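Local coordinates for protein galactose-1-phosphate uridylyltransferase (Pyrobaculum aerophilum str. IM2, PDB 6K9Z) that probably transfers uridylyl groups between UDP-glucose and galactose 1-phosphate, and binds zinc, iron and uridine diphosphate, at residues Val153-Tyr164 with Gln261-Ile269; Gln110-Ala120 with Leu251-Pro259. The protein carries 1 engineered substitution. One frame throughout, in Å; residues are numbered along the deposited sequence.

In the fold
The centres of contacts 1 and 2 lie about 15 Å apart, and both reach the large antiparallel sheet. Strands 247-252 and 266-271, one from each contact, are neighbours in it and follow each other in the chain. The segments alternate in sequence: 110-120, 153-164, 251-259, 261-269. Contact 1 packs helix 151-167 against the chain leading into strand 266-271. Contact 2 joins the end of helix 96-114 and the chain after it to the chain leaving strand 247-252, across the N- and C-terminal family regions. The iron ion links the two: contact 1 gives it Glu156, His266 and Glu268, and contact 2 gives it His252.

Contact 1: residues Val153-Tyr164 with Gln261-Ile269; sequences VRAELQASYEWY and QYYHLHFEI. With FE (Fe (III) ion), chain E; ZN (zinc ion), chain D.
Glu156, His266 and Glu268 meet at one iron ion. The carboxylate of Glu156 is bidentate, with OE1 2.2 Å and OE2 2.3 Å from the iron. His266 binds through NE2 and Glu268 through OE1 alone. A water and His252 of the adjacent strand 247-252 complete the site. Glu156 and Glu268 approach from opposite directions.

Tyr263 is part of the second shell. Its OH donates a hydrogen bond to Glu156 OE1 at 2.6 Å, on the anti side of the carboxylate and 33° out of its plane. That oxygen therefore serves both the metal and the phenol. His266 ND1, across the ring from the metal-binding NE2, donates to His264 O at 2.8 Å, close to the ring plane, which helps fix the ring's rotation. Glu268 OE2 takes a hydrogen bond from Tyr270.

The iron thus joins helix 151-167 to the antiparallel half-barrel sheet. His264, two residues before His266, binds a zinc ion through ND1. Cys170, Cys173 and His211 complete that Cys2His2 site.

Leu157 CD2 sits over one face of the Tyr263 ring, 3.7 Å from its centroid, in a CH-pi contact. Ser160 OG donates to Glu156 O in its own helix and is also hydrogen-bonded to His172.

Further along the helix, the edge of Tyr161 points at the face of Tyr262 in a T-shaped pair, with planes at 81°. Tyr262 CG lies between its backbone N and carbonyl carbon (chi1 53°), which turns the ring toward the helix. Tyr164 CB packs on Tyr262 CB at 3.5 Å. One water donates to both Ser160 O and Tyr262 O.

Contact 2: residues Gln110-Ala120 with Leu251-Pro259; sequences QRKAEKEGNAA and LHQAPLPRP. With FE (Fe (III) ion), chain E.
Gln110 NE2 donates to two acceptors, Gln253 OE1 and Glu114 OE2, both at 3.0 Å. Gln253 NE2 answers with a hydrogen bond to Gln110 OE1 at 2.8 Å, and its N-H points nearly straight at the acceptor (164°). The two primary amides thus form a reciprocal pair, each giving and taking one bond. The pair is not flat. The amide planes are 60° apart, and each donor lies well above the carbonyl plane of the other. Both side chains are buried and come from opposite directions. Further bonds help fix the amide of Gln253: its OE1 also accepts from Leu215 N, and its NE2 also donates to Phe122 O. Glu114 OE2 has a second partner in Thr216.

With CG anti to the carbonyl carbon (chi1 -54°), Leu256 reaches toward helix 96-114 beside this polar group, and its two methyls take different partners. CD2 meets Gln110 NE2 and Glu114 CG, the latter at 3.9 Å. CD1 meets Ala113 CB, also at 3.9 Å, and Ala119 CB. The backbone of Leu256 is tied as well, its N donating to Ala120 O at 3.0 Å. Pro257, which follows a cis peptide bond, rests its CB against Glu114 O.

The contact joins the N- and C-terminal family regions, and strand 247-252 brings in the iron ligand His252. A type I turn, Glu116 to Ala119, brings the chain from helix 96-114 round toward strand 121-128. Phe122 of that strand touches Gln110, Ala113 and Leu256. Ile145 of strand 140-146 packs on Ala113 and Ala119, while Pro255 touches Leu157 of helix 151-167.

Contact 1: residues Val153-Tyr164 with Gln261-Ile269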
loop_
_atom_site.group_PDB
_atom_site.type_symbol
_atom_site.label_atom_id
_atom_site.label_comp_id
_atom_site.label_asym_id
_atom_site.label_seq_id
_atom_site.Cartn_x
_atom_site.Cartn_y
_atom_site.Cartn_z
ATOM N N VAL A 153 -7.584 9.414 1.097
ATOM C CA VAL A 153 -8.526 10.471 0.639
ATOM C C VAL A 153 -8.360 11.697 1.525
ATOM O O VAL A 153 -8.341 12.791 0.957
ATOM C CB VAL A 153 -9.986 9.972 0.570
ATOM C CG1 VAL A 153 -10.928 11.129 0.179
ATOM C CG2 VAL A 153 -10.074 8.789 -0.408
ATOM N N ARG A 154 -8.138 11.541 2.833
ATOM C CA ARG A 154 -7.875 12.689 3.723
ATOM C C ARG A 154 -6.668 13.459 3.177
ATOM O O ARG A 154 -6.716 14.694 3.194
ATOM C CB ARG A 154 -7.605 12.279 5.165
ATOM C CG ARG A 154 -7.383 13.447 6.130
ATOM C CD ARG A 154 -7.266 12.991 7.576
ATOM N NE ARG A 154 -8.529 12.599 8.272
ATOM C CZ ARG A 154 -9.023 11.318 8.432
ATOM N NH1 ARG A 154 -8.420 10.272 7.879
ATOM N NH2 ARG A 154 -10.137 11.111 9.147
ATOM N N ALA A 155 -5.559 12.782 2.860
ATOM C CA ALA A 155 -4.326 13.446 2.363
ATOM C C ALA A 155 -4.707 14.230 1.083
ATOM O O ALA A 155 -4.331 15.422 0.954
ATOM C CB ALA A 155 -3.254 12.423 2.095
ATOM N N GLU A 156 -5.509 13.621 0.197
ATOM C CA GLU A 156 -5.854 14.270 -1.094
ATOM C C GLU A 156 -6.730 15.502 -0.804
ATOM O O GLU A 156 -6.538 16.552 -1.472
ATOM C CB GLU A 156 -6.574 13.331 -2.044
ATOM C CG GLU A 156 -5.827 12.069 -2.483
ATOM C CD GLU A 156 -6.339 11.394 -3.741
ATOM O OE1 GLU A 156 -7.420 11.831 -4.279
ATOM O OE2 GLU A 156 -5.676 10.446 -4.225
ATOM N N LEU A 157 -7.652 15.387 0.137
ATOM C CA LEU A 157 -8.585 16.492 0.484
ATOM C C LEU A 157 -7.769 17.652 1.038
ATOM O O LEU A 157 -8.008 18.829 0.670
ATOM C CB LEU A 157 -9.587 15.977 1.501
ATOM C CG LEU A 157 -10.725 15.114 0.950
ATOM C CD1 LEU A 157 -11.371 14.358 2.068
ATOM C CD2 LEU A 157 -11.760 15.929 0.170
ATOM N N GLN A 158 -6.816 17.358 1.922
ATOM C CA GLN A 158 -6.034 18.420 2.557
ATOM C C GLN A 158 -5.203 19.112 1.463
ATOM O O GLN A 158 -5.188 20.354 1.422
ATOM C CB GLN A 158 -5.220 17.878 3.736
ATOM C CG GLN A 158 -4.421 18.969 4.428
ATOM C CD GLN A 158 -5.347 19.966 5.098
ATOM O OE1 GLN A 158 -6.438 19.617 5.573
ATOM N NE2 GLN A 158 -4.926 21.231 5.172
ATOM N N ALA A 159 -4.497 18.388 0.597
ATOM C CA ALA A 159 -3.682 19.045 -0.450
ATOM C C ALA A 159 -4.604 19.856 -1.377
ATOM O O ALA A 159 -4.182 20.966 -1.761
ATOM C CB ALA A 159 -2.918 18.031 -1.271
ATOM N N SER A 160 -5.744 19.287 -1.756
ATOM C CA SER A 160 -6.720 19.904 -2.687
ATOM C C SER A 160 -7.233 21.228 -2.102
ATOM O O SER A 160 -7.267 22.268 -2.818
ATOM C CB SER A 160 -7.831 18.991 -2.983
ATOM O OG SER A 160 -7.382 17.867 -3.719
ATOM N N TYR A 161 -7.578 21.209 -0.827
ATOM C CA TYR A 161 -8.059 22.379 -0.064
ATOM C C TYR A 161 -6.984 23.467 -0.040
ATOM O O TYR A 161 -7.254 24.657 -0.376
ATOM C CB TYR A 161 -8.412 21.972 1.367
ATOM C CG TYR A 161 -8.857 23.146 2.190
ATOM C CD1 TYR A 161 -10.110 23.697 1.988
ATOM C CD2 TYR A 161 -8.044 23.720 3.146
ATOM C CE1 TYR A 161 -10.544 24.799 2.713
ATOM C CE2 TYR A 161 -8.471 24.822 3.880
ATOM C CZ TYR A 161 -9.736 25.339 3.686
ATOM O OH TYR A 161 -10.143 26.418 4.431
ATOM N N GLU A 162 -5.761 23.083 0.326
ATOM C CA GLU A 162 -4.639 24.050 0.490
ATOM C C GLU A 162 -4.365 24.717 -0.868
ATOM O O GLU A 162 -4.062 25.925 -0.887
ATOM C CB GLU A 162 -3.379 23.364 1.044
ATOM C CG GLU A 162 -3.511 22.960 2.507
ATOM C CD GLU A 162 -2.279 22.337 3.175
ATOM O OE1 GLU A 162 -1.159 22.493 2.674
ATOM O OE2 GLU A 162 -2.446 21.738 4.247
ATOM N N TRP A 163 -4.397 23.933 -1.940
ATOM C CA TRP A 163 -4.164 24.432 -3.310
ATOM C C TRP A 163 -5.231 25.476 -3.640
ATOM O O TRP A 163 -4.868 26.552 -4.135
ATOM C CB TRP A 163 -4.192 23.319 -4.348
ATOM C CG TRP A 163 -4.323 23.909 -5.721
ATOM C CD1 TRP A 163 -5.459 24.385 -6.331
ATOM C CD2 TRP A 163 -3.267 24.117 -6.652
ATOM N NE1 TRP A 163 -5.181 24.877 -7.582
ATOM C CE2 TRP A 163 -3.838 24.731 -7.797
ATOM C CE3 TRP A 163 -1.903 23.838 -6.610
ATOM C CZ2 TRP A 163 -3.088 25.086 -8.907
ATOM C CZ3 TRP A 163 -1.162 24.196 -7.700
ATOM C CH2 TRP A 163 -1.750 24.797 -8.829
ATOM N N TYR A 164 -6.498 25.112 -3.406
ATOM C CA TYR A 164 -7.709 25.923 -3.712
ATOM C C TYR A 164 -7.641 27.261 -2.966
ATOM O O TYR A 164 -7.878 28.360 -3.571
ATOM C CB TYR A 164 -8.961 25.121 -3.335
ATOM C CG TYR A 164 -10.252 25.788 -3.700
ATOM C CD1 TYR A 164 -10.812 25.601 -4.953
ATOM C CD2 TYR A 164 -10.905 26.600 -2.802
ATOM C CE1 TYR A 164 -11.989 26.234 -5.310
ATOM C CE2 TYR A 164 -12.066 27.271 -3.154
ATOM C CZ TYR A 164 -12.618 27.069 -4.409
ATOM O OH TYR A 164 -13.780 27.703 -4.758
ATOM N N GLN A 261 -16.114 22.479 -3.188
ATOM C CA GLN A 261 -15.585 23.292 -4.311
ATOM C C GLN A 261 -14.146 22.864 -4.640
ATOM O O GLN A 261 -13.745 23.075 -5.783
ATOM C CB GLN A 261 -15.633 24.774 -3.938
ATOM C CG GLN A 261 -17.014 25.384 -4.087
ATOM C CD GLN A 261 -16.997 26.840 -3.645
ATOM O OE1 GLN A 261 -16.356 27.210 -2.653
ATOM N NE2 GLN A 261 -17.656 27.692 -4.413
ATOM N N TYR A 262 -13.403 22.296 -3.687
ATOM C CA TYR A 262 -11.919 22.165 -3.757
ATOM C C TYR A 262 -11.516 20.728 -4.083
ATOM O O TYR A 262 -10.320 20.489 -4.428
ATOM C CB TYR A 262 -11.243 22.565 -2.446
ATOM C CG TYR A 262 -11.775 21.877 -1.215
ATOM C CD1 TYR A 262 -12.831 22.436 -0.503
ATOM C CD2 TYR A 262 -11.234 20.674 -0.768
ATOM C CE1 TYR A 262 -13.345 21.826 0.624
ATOM C CE2 TYR A 262 -11.763 20.041 0.346
ATOM C CZ TYR A 262 -12.805 20.624 1.037
ATOM O OH TYR A 262 -13.328 20.030 2.141
ATOM N N TYR A 263 -12.468 19.812 -3.968
ATOM C CA TYR A 263 -12.207 18.398 -4.315
ATOM C C TYR A 263 -13.162 17.944 -5.403
ATOM O O TYR A 263 -14.244 18.493 -5.586
ATOM C CB TYR A 263 -12.274 17.514 -3.080
ATOM C CG TYR A 263 -11.640 16.144 -3.253
ATOM C CD1 TYR A 263 -10.272 16.009 -3.381
ATOM C CD2 TYR A 263 -12.388 14.975 -3.154
ATOM C CE1 TYR A 263 -9.654 14.765 -3.426
ATOM C CE2 TYR A 263 -11.787 13.717 -3.251
ATOM C CZ TYR A 263 -10.420 13.619 -3.377
ATOM O OH TYR A 263 -9.842 12.366 -3.403
ATOM N N HIS A 264 -12.614 17.075 -6.255
ATOM C CA HIS A 264 -13.247 16.567 -7.499
ATOM C C HIS A 264 -13.202 15.034 -7.490
ATOM O O HIS A 264 -12.096 14.486 -7.365
ATOM C CB HIS A 264 -12.437 17.164 -8.658
ATOM C CG HIS A 264 -13.059 17.145 -10.011
ATOM N ND1 HIS A 264 -12.953 18.216 -10.869
ATOM C CD2 HIS A 264 -13.718 16.184 -10.688
ATOM C CE1 HIS A 264 -13.545 17.930 -12.005
ATOM N NE2 HIS A 264 -14.021 16.690 -11.920
ATOM N N LEU A 265 -14.405 14.413 -7.761
ATOM C CA LEU A 265 -14.394 12.956 -7.576
ATOM C C LEU A 265 -13.648 12.331 -8.739
ATOM O O LEU A 265 -13.593 12.929 -9.883
ATOM C CB LEU A 265 -15.804 12.385 -7.471
ATOM C CG LEU A 265 -16.734 12.547 -8.662
ATOM C CD1 LEU A 265 -16.508 11.548 -9.780
ATOM C CD2 LEU A 265 -18.195 12.397 -8.189
ATOM N N HIS A 266 -13.131 11.161 -8.638
ATOM C CA HIS A 266 -12.443 10.448 -9.749
ATOM C C HIS A 266 -12.381 8.970 -9.373
ATOM O O HIS A 266 -12.280 8.677 -8.134
ATOM C CB HIS A 266 -11.051 11.039 -10.021
ATOM C CG HIS A 266 -10.233 11.266 -8.778
ATOM N ND1 HIS A 266 -10.453 12.348 -7.910
ATOM C CD2 HIS A 266 -9.183 10.594 -8.271
ATOM C CE1 HIS A 266 -9.571 12.293 -6.918
ATOM N NE2 HIS A 266 -8.748 11.280 -7.134
ATOM N N PHE A 267 -12.397 8.092 -10.368
ATOM C CA PHE A 267 -12.080 6.669 -10.203
ATOM C C PHE A 267 -10.583 6.484 -10.453
ATOM O O PHE A 267 -10.071 7.045 -11.435
ATOM C CB PHE A 267 -12.920 5.795 -11.115
ATOM C CG PHE A 267 -14.381 5.769 -10.748
ATOM C CD1 PHE A 267 -15.217 6.804 -11.167
ATOM C CD2 PHE A 267 -14.902 4.755 -9.982
ATOM C CE1 PHE A 267 -16.580 6.771 -10.871
ATOM C CE2 PHE A 267 -16.261 4.708 -9.726
ATOM C CZ PHE A 267 -17.079 5.750 -10.080
ATOM N N GLU A 268 -9.901 5.772 -9.542
ATOM C CA GLU A 268 -8.507 5.344 -9.802
ATOM C C GLU A 268 -8.565 3.851 -10.121
ATOM O O GLU A 268 -9.154 3.082 -9.347
ATOM C CB GLU A 268 -7.546 5.712 -8.679
ATOM C CG GLU A 268 -7.547 7.170 -8.308
ATOM C CD GLU A 268 -6.460 7.608 -7.368
ATOM O OE1 GLU A 268 -6.199 8.816 -7.320
ATOM O OE2 GLU A 268 -5.928 6.737 -6.658
ATOM N N ILE A 269 -7.895 3.459 -11.200
ATOM C CA ILE A 269 -7.758 2.043 -11.563
ATOM C C ILE A 269 -6.260 1.707 -11.586
ATOM O O ILE A 269 -5.510 2.379 -12.335
ATOM C CB ILE A 269 -8.440 1.776 -12.913
ATOM C CG1 ILE A 269 -9.937 2.052 -12.931
ATOM C CG2 ILE A 269 -8.177 0.356 -13.343
ATOM C CD1 ILE A 269 -10.466 2.255 -14.345
HETATM FE FE FE E . -7.161 10.323 -5.918
HETATM ZN ZN ZN D . -12.700 20.387 -10.058
HETATM O O HOH W 1 -8.131 21.803 -5.396
HETATM O O HOH W 2 -5.614 11.601 -6.903
#

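Contact 2: residues Gln110-Ala120 with Leu251-Pro259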
loop_
_atom_site.group_PDB
_atom_site.type_symbol
_atom_site.label_atom_id
_atom_site.label_comp_id
_atom_site.label_asym_id
_atom_site.label_seq_id
_atom_site.Cartn_x
_atom_site.Cartn_y
_atom_site.Cartn_z
ATOM N N GLN A 110 -25.699 5.510 -1.685
ATOM C CA GLN A 110 -24.992 6.665 -1.088
ATOM C C GLN A 110 -26.008 7.708 -0.631
ATOM O O GLN A 110 -25.755 8.358 0.395
ATOM C CB GLN A 110 -23.977 7.253 -2.071
ATOM C CG GLN A 110 -23.229 8.436 -1.485
ATOM C CD GLN A 110 -22.080 8.853 -2.360
ATOM O OE1 GLN A 110 -21.461 7.997 -3.006
ATOM N NE2 GLN A 110 -21.783 10.149 -2.383
ATOM N N ARG A 111 -27.098 7.903 -1.374
ATOM C CA ARG A 111 -28.092 8.934 -0.967
ATOM C C ARG A 111 -28.658 8.545 0.400
ATOM O O ARG A 111 -28.914 9.445 1.214
ATOM C CB ARG A 111 -29.160 9.137 -2.042
ATOM C CG ARG A 111 -28.717 10.101 -3.129
ATOM C CD ARG A 111 -29.780 10.599 -4.085
ATOM N NE ARG A 111 -29.068 10.985 -5.289
ATOM C CZ ARG A 111 -28.890 10.195 -6.336
ATOM N NH1 ARG A 111 -29.410 8.980 -6.339
ATOM N NH2 ARG A 111 -28.206 10.624 -7.379
ATOM N N LYS A 112 -28.853 7.243 0.609
ATOM C CA LYS A 112 -29.363 6.714 1.902
ATOM C C LYS A 112 -28.311 7.042 2.968
ATOM O O LYS A 112 -28.700 7.559 4.065
ATOM C CB LYS A 112 -29.756 5.240 1.741
ATOM C CG LYS A 112 -30.171 4.518 3.011
ATOM C CD LYS A 112 -31.349 3.543 2.848
ATOM C CE LYS A 112 -31.802 2.951 4.183
ATOM N NZ LYS A 112 -30.632 2.458 4.972
ATOM N N ALA A 113 -27.034 6.798 2.675
ATOM C CA ALA A 113 -25.936 7.045 3.654
ATOM C C ALA A 113 -25.828 8.539 3.960
ATOM O O ALA A 113 -25.464 8.904 5.088
ATOM C CB ALA A 113 -24.624 6.494 3.150
ATOM N N GLU A 114 -26.144 9.401 2.971
ATOM C CA GLU A 114 -26.017 10.863 3.125
ATOM C C GLU A 114 -27.060 11.359 4.165
ATOM O O GLU A 114 -26.812 12.422 4.784
ATOM C CB GLU A 114 -26.130 11.572 1.761
ATOM C CG GLU A 114 -24.879 11.422 0.906
ATOM C CD GLU A 114 -25.013 11.913 -0.526
ATOM O OE1 GLU A 114 -26.090 12.451 -0.849
ATOM O OE2 GLU A 114 -24.008 11.801 -1.291
ATOM N N LYS A 115 -28.125 10.579 4.423
ATOM C CA LYS A 115 -29.096 10.856 5.541
ATOM C C LYS A 115 -28.593 10.418 6.918
ATOM O O LYS A 115 -29.199 10.837 7.899
ATOM C CB LYS A 115 -30.402 10.129 5.243
ATOM C CG LYS A 115 -30.943 10.484 3.862
ATOM C CD LYS A 115 -31.111 11.978 3.699
ATOM C CE LYS A 115 -31.149 12.467 2.266
ATOM N NZ LYS A 115 -32.280 13.378 2.013
ATOM N N GLU A 116 -27.665 9.456 6.961
ATOM C CA GLU A 116 -27.234 8.870 8.258
ATOM C C GLU A 116 -26.125 9.724 8.876
ATOM O O GLU A 116 -25.033 9.785 8.295
ATOM C CB GLU A 116 -26.823 7.407 8.068
ATOM C CG GLU A 116 -27.715 6.655 7.093
ATOM C CD GLU A 116 -27.508 5.150 6.999
ATOM O OE1 GLU A 116 -26.427 4.723 6.530
ATOM O OE2 GLU A 116 -28.437 4.404 7.380
ATOM N N GLY A 117 -26.406 10.298 10.048
ATOM C CA GLY A 117 -25.455 11.189 10.737
ATOM C C GLY A 117 -24.160 10.465 11.083
ATOM O O GLY A 117 -23.130 11.125 11.267
ATOM N N ASN A 118 -24.181 9.144 11.213
ATOM C CA ASN A 118 -22.965 8.397 11.652
ATOM C C ASN A 118 -22.007 8.124 10.486
ATOM O O ASN A 118 -20.898 7.532 10.751
ATOM C CB ASN A 118 -23.337 7.078 12.333
ATOM C CG ASN A 118 -23.963 7.320 13.689
ATOM O OD1 ASN A 118 -25.107 6.943 13.950
ATOM N ND2 ASN A 118 -23.220 7.987 14.551
ATOM N N ALA A 119 -22.363 8.475 9.242
ATOM C CA ALA A 119 -21.534 8.057 8.088
ATOM C C ALA A 119 -20.664 9.241 7.648
ATOM O O ALA A 119 -21.199 10.188 7.031
ATOM C CB ALA A 119 -22.425 7.542 6.988
ATOM N N ALA A 120 -19.369 9.194 7.889
ATOM C CA ALA A 120 -18.404 10.217 7.421
ATOM C C ALA A 120 -18.016 10.009 5.954
ATOM O O ALA A 120 -17.646 10.982 5.251
ATOM C CB ALA A 120 -17.177 10.214 8.299
ATOM N N LEU A 251 -13.110 4.615 -5.895
ATOM C CA LEU A 251 -13.762 5.931 -6.077
ATOM C C LEU A 251 -13.260 6.889 -5.000
ATOM O O LEU A 251 -13.551 6.665 -3.826
ATOM C CB LEU A 251 -15.273 5.781 -5.979
ATOM C CG LEU A 251 -16.064 7.098 -6.002
ATOM C CD1 LEU A 251 -15.652 7.920 -7.221
ATOM C CD2 LEU A 251 -17.567 6.816 -6.000
ATOM N N HIS A 252 -12.558 7.926 -5.396
ATOM C CA HIS A 252 -12.098 9.030 -4.519
ATOM C C HIS A 252 -13.147 10.130 -4.676
ATOM O O HIS A 252 -13.212 10.714 -5.765
ATOM C CB HIS A 252 -10.708 9.467 -4.958
ATOM C CG HIS A 252 -9.645 8.531 -4.513
ATOM N ND1 HIS A 252 -8.306 8.760 -4.791
ATOM C CD2 HIS A 252 -9.720 7.432 -3.734
ATOM C CE1 HIS A 252 -7.599 7.792 -4.221
ATOM N NE2 HIS A 252 -8.411 6.943 -3.571
ATOM N N GLN A 253 -13.927 10.364 -3.619
ATOM C CA GLN A 253 -14.928 11.452 -3.635
ATOM C C GLN A 253 -14.835 12.221 -2.323
ATOM O O GLN A 253 -14.137 11.831 -1.387
ATOM C CB GLN A 253 -16.306 10.887 -3.939
ATOM C CG GLN A 253 -16.868 9.986 -2.863
ATOM C CD GLN A 253 -18.302 9.600 -3.143
ATOM O OE1 GLN A 253 -19.079 10.405 -3.629
ATOM N NE2 GLN A 253 -18.681 8.378 -2.813
ATOM N N ALA A 254 -15.581 13.291 -2.229
ATOM C CA ALA A 254 -15.724 14.025 -0.972
ATOM C C ALA A 254 -16.298 13.140 0.129
ATOM O O ALA A 254 -17.115 12.222 -0.063
ATOM C CB ALA A 254 -16.612 15.216 -1.163
ATOM N N PRO A 255 -15.990 13.527 1.377
ATOM C CA PRO A 255 -16.716 12.961 2.498
ATOM C C PRO A 255 -18.208 13.284 2.387
ATOM O O PRO A 255 -18.569 14.287 1.744
ATOM C CB PRO A 255 -16.116 13.591 3.734
ATOM C CG PRO A 255 -14.819 14.219 3.218
ATOM C CD PRO A 255 -15.085 14.627 1.771
ATOM N N LEU A 256 -19.021 12.507 3.102
ATOM C CA LEU A 256 -20.463 12.792 3.234
ATOM C C LEU A 256 -20.617 13.947 4.205
ATOM O O LEU A 256 -19.834 14.089 5.146
ATOM C CB LEU A 256 -21.175 11.536 3.715
ATOM C CG LEU A 256 -20.919 10.312 2.848
ATOM C CD1 LEU A 256 -21.836 9.186 3.264
ATOM C CD2 LEU A 256 -21.078 10.615 1.359
ATOM N N PRO A 257 -21.694 14.745 4.089
ATOM C CA PRO A 257 -22.725 14.576 3.059
ATOM C C PRO A 257 -22.737 15.690 2.005
ATOM O O PRO A 257 -23.719 15.710 1.236
ATOM C CB PRO A 257 -24.012 14.737 3.878
ATOM C CG PRO A 257 -23.619 15.801 4.870
ATOM C CD PRO A 257 -22.129 15.660 5.137
ATOM N N ARG A 258 -21.728 16.571 1.990
ATOM C CA ARG A 258 -21.859 17.833 1.198
ATOM C C ARG A 258 -20.786 17.989 0.129
ATOM O O ARG A 258 -19.580 17.748 0.342
ATOM C CB ARG A 258 -22.009 19.073 2.077
ATOM C CG ARG A 258 -20.766 19.617 2.741
ATOM C CD ARG A 258 -21.130 20.790 3.662
ATOM N NE ARG A 258 -22.070 20.405 4.727
ATOM C CZ ARG A 258 -21.731 19.715 5.809
ATOM N NH1 ARG A 258 -20.476 19.373 5.996
ATOM N NH2 ARG A 258 -22.616 19.381 6.721
ATOM N N PRO A 259 -21.232 18.415 -1.071
ATOM C CA PRO A 259 -20.318 18.801 -2.125
ATOM C C PRO A 259 -19.206 19.744 -1.629
ATOM O O PRO A 259 -19.430 20.593 -0.727
ATOM C CB PRO A 259 -21.204 19.451 -3.175
ATOM C CG PRO A 259 -22.554 18.778 -2.983
ATOM C CD PRO A 259 -22.632 18.494 -1.498
HETATM FE FE FE E . -7.161 10.323 -5.918
HETATM O O HOH W 3 -17.647 13.323 6.927
HETATM O O HOH W 2 -5.614 11.601 -6.903
#